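PDB 5UID: aminotransferase TlmJ from Streptoalloteichus hindustanus, which probably carries out a pyridoxal 5'-phosphate-dependent transamination in natural product biosynthesis, as a member of the DegT/DnrJ/EryC1 aminotransferase family. Local coordinates for residues V142-L147 against V153-D158; D168-G173 against C198-E203. All coordinates share one frame; numbering follows the deposited sequence.

Contact 1: V142-L147 against V153-D158; sequences VAIAEL and VPLVED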
loop_
_atom_site.group_PDB
_atom_site.type_symbol
_atom_site.label_atom_id
_atom_site.label_comp_id
_atom_site.label_asym_id
_atom_site.label_seq_id
_atom_site.Cartn_x
_atom_site.Cartn_y
_atom_site.Cartn_z
ATOM N N VAL A 142 -18.756 -4.233 -23.958
ATOM C CA VAL A 142 -18.264 -4.457 -25.317
ATOM C C VAL A 142 -18.467 -3.213 -26.174
ATOM O O VAL A 142 -17.554 -2.771 -26.880
ATOM C CB VAL A 142 -18.942 -5.690 -25.941
ATOM C CG1 VAL A 142 -18.587 -5.800 -27.420
ATOM C CG2 VAL A 142 -18.531 -6.949 -25.200
ATOM N N ALA A 143 -19.667 -2.629 -26.128
ATOM C CA ALA A 143 -19.922 -1.421 -26.907
ATOM C C ALA A 143 -19.096 -0.247 -26.394
ATOM O O ALA A 143 -18.639 0.588 -27.184
ATOM C CB ALA A 143 -21.412 -1.083 -26.885
ATOM N N ILE A 144 -18.893 -0.167 -25.076
ATOM C CA ILE A 144 -18.059 0.892 -24.512
ATOM C C ILE A 144 -16.627 0.757 -25.012
ATOM O O ILE A 144 -16.002 1.737 -25.437
ATOM C CB ILE A 144 -18.129 0.867 -22.973
ATOM C CG1 ILE A 144 -19.510 1.330 -22.498
ATOM C CG2 ILE A 144 -17.026 1.728 -22.365
ATOM C CD1 ILE A 144 -19.742 1.146 -21.012
ATOM N N ALA A 145 -16.091 -0.467 -24.987
ATOM C CA ALA A 145 -14.736 -0.694 -25.478
ATOM C C ALA A 145 -14.627 -0.377 -26.964
ATOM O O ALA A 145 -13.628 0.199 -27.412
ATOM C CB ALA A 145 -14.312 -2.137 -25.203
ATOM N N GLU A 146 -15.649 -0.741 -27.744
ATOM C CA GLU A 146 -15.632 -0.439 -29.170
ATOM C C GLU A 146 -15.675 1.064 -29.417
ATOM O O GLU A 146 -14.992 1.569 -30.315
ATOM C CB GLU A 146 -16.799 -1.137 -29.869
ATOM C CG GLU A 146 -16.868 -0.875 -31.362
ATOM C CD GLU A 146 -15.604 -1.297 -32.089
ATOM O OE1 GLU A 146 -14.973 -2.293 -31.675
ATOM O OE2 GLU A 146 -15.239 -0.622 -33.071
ATOM N N LEU A 147 -16.469 1.793 -28.629
ATOM C CA LEU A 147 -16.528 3.246 -28.763
ATOM C C LEU A 147 -15.170 3.881 -28.484
ATOM O O LEU A 147 -14.698 4.729 -29.251
ATOM C CB LEU A 147 -17.591 3.813 -27.821
ATOM C CG LEU A 147 -17.551 5.323 -27.573
ATOM C CD1 LEU A 147 -17.916 6.095 -28.832
ATOM C CD2 LEU A 147 -18.467 5.697 -26.419
ATOM N N VAL A 153 -9.479 6.472 -27.573
ATOM C CA VAL A 153 -9.385 6.831 -26.161
ATOM C C VAL A 153 -9.052 5.572 -25.363
ATOM O O VAL A 153 -9.750 4.561 -25.515
ATOM C CB VAL A 153 -10.691 7.467 -25.655
ATOM C CG1 VAL A 153 -10.646 7.653 -24.150
ATOM C CG2 VAL A 153 -10.931 8.801 -26.358
ATOM N N PRO A 154 -8.012 5.589 -24.533
ATOM C CA PRO A 154 -7.713 4.412 -23.708
ATOM C C PRO A 154 -8.838 4.127 -22.722
ATOM O O PRO A 154 -9.416 5.039 -22.126
ATOM C CB PRO A 154 -6.416 4.802 -22.988
ATOM C CG PRO A 154 -5.820 5.884 -23.829
ATOM C CD PRO A 154 -6.983 6.632 -24.403
ATOM N N LEU A 155 -9.145 2.844 -22.554
ATOM C CA LEU A 155 -10.200 2.394 -21.656
ATOM C C LEU A 155 -9.576 1.664 -20.475
ATOM O O LEU A 155 -8.825 0.700 -20.662
ATOM C CB LEU A 155 -11.187 1.484 -22.385
ATOM C CG LEU A 155 -12.260 0.859 -21.495
ATOM C CD1 LEU A 155 -13.131 1.937 -20.875
ATOM C CD2 LEU A 155 -13.102 -0.133 -22.285
ATOM N N VAL A 156 -9.892 2.120 -19.266
ATOM C CA VAL A 156 -9.433 1.497 -18.032
ATOM C C VAL A 156 -10.626 0.823 -17.370
ATOM O O VAL A 156 -11.674 1.450 -17.176
ATOM C CB VAL A 156 -8.785 2.523 -17.085
ATOM C CG1 VAL A 156 -8.316 1.842 -15.807
ATOM C CG2 VAL A 156 -7.623 3.222 -17.777
ATOM N N GLU A 157 -10.469 -0.451 -17.028
ATOM C CA GLU A 157 -11.528 -1.234 -16.403
ATOM C C GLU A 157 -11.225 -1.399 -14.919
ATOM O O GLU A 157 -10.293 -2.119 -14.546
ATOM C CB GLU A 157 -11.667 -2.597 -17.072
ATOM C CG GLU A 157 -12.433 -2.588 -18.379
ATOM C CD GLU A 157 -12.534 -3.975 -18.972
ATOM O OE1 GLU A 157 -11.731 -4.297 -19.873
ATOM O OE2 GLU A 157 -13.398 -4.752 -18.511
ATOM N N ASP A 158 -12.010 -0.734 -14.077
ATOM C CA ASP A 158 -11.999 -1.019 -12.645
ATOM C C ASP A 158 -12.806 -2.298 -12.459
ATOM O O ASP A 158 -14.032 -2.279 -12.346
ATOM C CB ASP A 158 -12.568 0.149 -11.844
ATOM C CG ASP A 158 -12.466 -0.063 -10.338
ATOM O OD1 ASP A 158 -12.121 -1.185 -9.906
ATOM O OD2 ASP A 158 -12.729 0.898 -9.579
#
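Leu-155, the first residue of its strand, plugs into the inner face of helix 141-151 between Ile-144 and Ala-145. This is the helix-to-strand half of a beta-alpha-beta crossover, running from strand 126-132 through the helix to the parallel neighbour 155-158, in the large cofactor-binding domain of a fold type I aminotransferase. Before the strand, Val-153 and Pro-154 lead in along strand 126-132. Leu-155 then points toward the helix and makes all of the close contacts. With CG anti to the backbone N (chi1 175°), the branch point is carried to the helix, where CD1 and CD2 part to different residues. CD2 lies against the helix backbone, 3.6 Å from Ala-145 CA, and it is also 3.7 Å from Ala-145 CB. The small alanine side chain lets the strand come close, with the CA atoms of Ala-145 and Leu-155 6.7 Å apart. CD1 takes the other branch and meets Ile-144 CG2 at 4.2 Å, a looser touch between side chains that cross at about a right angle. In Ile-144 it is CG2, the branch anti to the backbone N, that does the touching. No hydrogen bond spans the pair, and the join is wholly apolar. Val-156 belongs to the opposite face of the sheet, where it packs on Met-69 and Leu-72 of helix 61-72, so the strand is covered by helices on both sides. Glu-157 turns back to the side of helix 141-151, its OE2 hydrogen-bonded to His-133 NE2 and its OE1 to Gly-176 N. Asp-158, closing the strand, sits beside the pyridoxal-lysine at position 187, as expected of the aspartate in such enzymes, and its OD1 accepts a hydrogen bond from Ala-160 N.

Contact 2: D168-G173 against C198-E203; sequences DGRACG and CFRDPE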
loop_
_atom_site.group_PDB
_atom_site.type_symbol
_atom_site.label_atom_id
_atom_site.label_comp_id
_atom_site.label_asym_id
_atom_site.label_seq_id
_atom_site.Cartn_x
_atom_site.Cartn_y
_atom_site.Cartn_z
ATOM N N ASP A 168 -18.765 -13.582 -23.242
ATOM C CA ASP A 168 -18.438 -14.495 -24.336
ATOM C C ASP A 168 -17.084 -15.164 -24.111
ATOM O O ASP A 168 -16.262 -15.275 -25.021
ATOM C CB ASP A 168 -18.473 -13.768 -25.682
ATOM C CG ASP A 168 -19.783 -13.037 -25.917
ATOM O OD1 ASP A 168 -20.849 -13.587 -25.570
ATOM O OD2 ASP A 168 -19.744 -11.906 -26.447
ATOM N N GLY A 169 -16.843 -15.601 -22.876
ATOM C CA GLY A 169 -15.612 -16.288 -22.545
ATOM C C GLY A 169 -14.401 -15.407 -22.329
ATOM O O GLY A 169 -13.303 -15.937 -22.127
ATOM N N ARG A 170 -14.557 -14.087 -22.361
ATOM C CA ARG A 170 -13.453 -13.161 -22.149
ATOM C C ARG A 170 -13.617 -12.469 -20.803
ATOM O O ARG A 170 -14.688 -11.934 -20.501
ATOM C CB ARG A 170 -13.377 -12.127 -23.273
ATOM C CG ARG A 170 -12.946 -12.708 -24.606
ATOM C CD ARG A 170 -12.709 -11.614 -25.625
ATOM N NE ARG A 170 -11.758 -10.617 -25.140
ATOM C CZ ARG A 170 -11.329 -9.584 -25.858
ATOM N NH1 ARG A 170 -10.467 -8.726 -25.336
ATOM N NH2 ARG A 170 -11.760 -9.411 -27.099
ATOM N N ALA A 171 -12.553 -12.476 -20.007
ATOM C CA ALA A 171 -12.630 -11.958 -18.648
ATOM C C ALA A 171 -12.762 -10.441 -18.646
ATOM O O ALA A 171 -12.104 -9.740 -19.421
ATOM C CB ALA A 171 -11.392 -12.377 -17.854
ATOM N N CYS A 172 -13.630 -9.936 -17.772
ATOM C CA CYS A 172 -13.696 -8.501 -17.538
ATOM C C CYS A 172 -12.346 -7.998 -17.045
ATOM O O CYS A 172 -11.667 -8.664 -16.261
ATOM C CB CYS A 172 -14.790 -8.172 -16.520
ATOM S SG CYS A 172 -16.475 -8.513 -17.100
ATOM N N GLY A 173 -11.955 -6.819 -17.520
ATOM C CA GLY A 173 -10.627 -6.299 -17.275
ATOM C C GLY A 173 -9.623 -6.586 -18.370
ATOM O O GLY A 173 -8.478 -6.127 -18.275
ATOM N N CYS A 198 -3.523 -5.288 -15.318
ATOM C CA CYS A 198 -3.387 -6.012 -16.574
ATOM C C CYS A 198 -3.346 -5.007 -17.713
ATOM O O CYS A 198 -4.252 -4.178 -17.847
ATOM C CB CYS A 198 -4.534 -7.006 -16.783
ATOM S SG CYS A 198 -4.393 -7.980 -18.303
ATOM N N PHE A 199 -2.298 -5.082 -18.526
ATOM C CA PHE A 199 -2.092 -4.155 -19.629
ATOM C C PHE A 199 -2.188 -4.895 -20.953
ATOM O O PHE A 199 -1.638 -5.990 -21.105
ATOM C CB PHE A 199 -0.730 -3.464 -19.523
ATOM C CG PHE A 199 -0.585 -2.601 -18.307
ATOM C CD1 PHE A 199 -0.126 -3.133 -17.116
ATOM C CD2 PHE A 199 -0.908 -1.254 -18.357
ATOM C CE1 PHE A 199 0.007 -2.339 -15.994
ATOM C CE2 PHE A 199 -0.776 -0.455 -17.238
ATOM C CZ PHE A 199 -0.319 -0.997 -16.055
ATOM N N ARG A 200 -2.892 -4.292 -21.909
ATOM C CA ARG A 200 -2.885 -4.830 -23.264
ATOM C C ARG A 200 -1.505 -4.686 -23.892
ATOM O O ARG A 200 -1.061 -5.560 -24.645
ATOM C CB ARG A 200 -3.945 -4.125 -24.108
ATOM C CG ARG A 200 -4.597 -5.006 -25.160
ATOM C CD ARG A 200 -6.109 -4.947 -25.024
ATOM N NE ARG A 200 -6.766 -4.473 -26.237
ATOM C CZ ARG A 200 -7.770 -5.107 -26.835
ATOM N NH1 ARG A 200 -8.241 -6.234 -26.322
ATOM N NH2 ARG A 200 -8.309 -4.608 -27.940
ATOM N N ASP A 201 -0.809 -3.595 -23.577
ATOM C CA ASP A 201 0.530 -3.350 -24.097
ATOM C C ASP A 201 1.561 -3.905 -23.123
ATOM O O ASP A 201 1.630 -3.435 -21.980
ATOM C CB ASP A 201 0.752 -1.860 -24.299
ATOM C CG ASP A 201 2.129 -1.537 -24.853
ATOM O OD1 ASP A 201 2.820 -2.454 -25.343
ATOM O OD2 ASP A 201 2.519 -0.353 -24.797
ATOM N N PRO A 202 2.374 -4.888 -23.521
ATOM C CA PRO A 202 3.392 -5.405 -22.594
ATOM C C PRO A 202 4.446 -4.378 -22.219
ATOM O O PRO A 202 4.958 -4.417 -21.093
ATOM C CB PRO A 202 4.000 -6.586 -23.365
ATOM C CG PRO A 202 3.729 -6.279 -24.800
ATOM C CD PRO A 202 2.397 -5.588 -24.816
ATOM N N GLU A 203 4.793 -3.462 -23.128
ATOM C CA GLU A 203 5.771 -2.433 -22.785
ATOM C C GLU A 203 5.239 -1.498 -21.706
ATOM O O GLU A 203 6.013 -1.009 -20.875
ATOM C CB GLU A 203 6.172 -1.640 -24.029
ATOM C CG GLU A 203 7.107 -2.391 -24.969
ATOM C CD GLU A 203 7.589 -1.535 -26.125
ATOM O OE1 GLU A 203 7.027 -0.439 -26.330
ATOM O OE2 GLU A 203 8.531 -1.957 -26.830
HETATM O O HOH W 1 -6.440 -5.117 -20.228
#
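The guanidinium groups of Arg-170 and Arg-200 meet edge to edge, each placing its NH1 at the rim of the other near the plane. The two planes are only 14° apart, so the groups lie almost in one sheet and neither stacks over the other's face. NH1 of Arg-170 and NH1 of Arg-200 stand 3.5 Å apart, two donors of like charge with no hydrogen bond between them. Both residues are exposed, and solvent probably screens much of the repulsion. Arg-170 reaches across from strand 170-171 with its chain bent at chi3 (55°), and its NH1 makes a weak hydrogen bond to Thr-174 O. Arg-200 leaves its backbone pointing along the gap, and bends at chi2 and chi3 bring its end round to the other arginine.

Deeper in, the contact is made by backbone and water. Gly-173, with a positive phi of 95° that glycine adopts easily, brings its O to 4.3 Å from Cys-198 CB, which is packing alone. A water fills in beside them: it donates to Gly-173 O at 3.0 Å and, weakly, to Cys-198 O at 3.4 Å, so one molecule links the two backbones where no direct bond does. Past Arg-200 the chain turns into helix 202-212. Asp-201 is its N-cap, and OD1 of Asp-201 accepts from Glu-203 N at 3.1 Å, the donor standing well above the carboxylate plane.

The contact thus ties the loop after strand 170-171 to the exit of strand 195-199. That strand runs antiparallel to its neighbours 178-182 and 55-58, and a single antiparallel strand in an otherwise parallel seven-stranded sheet is the hallmark of the large domain of fold type I PLP enzymes.

How the contacts relate
Contact 1 closes before contact 2 opens along the chain, and their centres lie 11 Å apart on the same side of the chain's centre. Both reach the same seven-stranded sheet: contact 1 through strand 155-158, contact 2 through strand 195-199, with strand 178-182 between these two. They are joined directly by Glu-157 OE2, which lies 2.7 Å from Gly-173 N, a probable hydrogen bond fastening the loop of contact 2 to the strand of contact 1. The helix packing and the loop leading to strand 178-182 therefore meet near the C-terminal end of strand 155-158, at the residue before Asp-158, which lies by the cofactor.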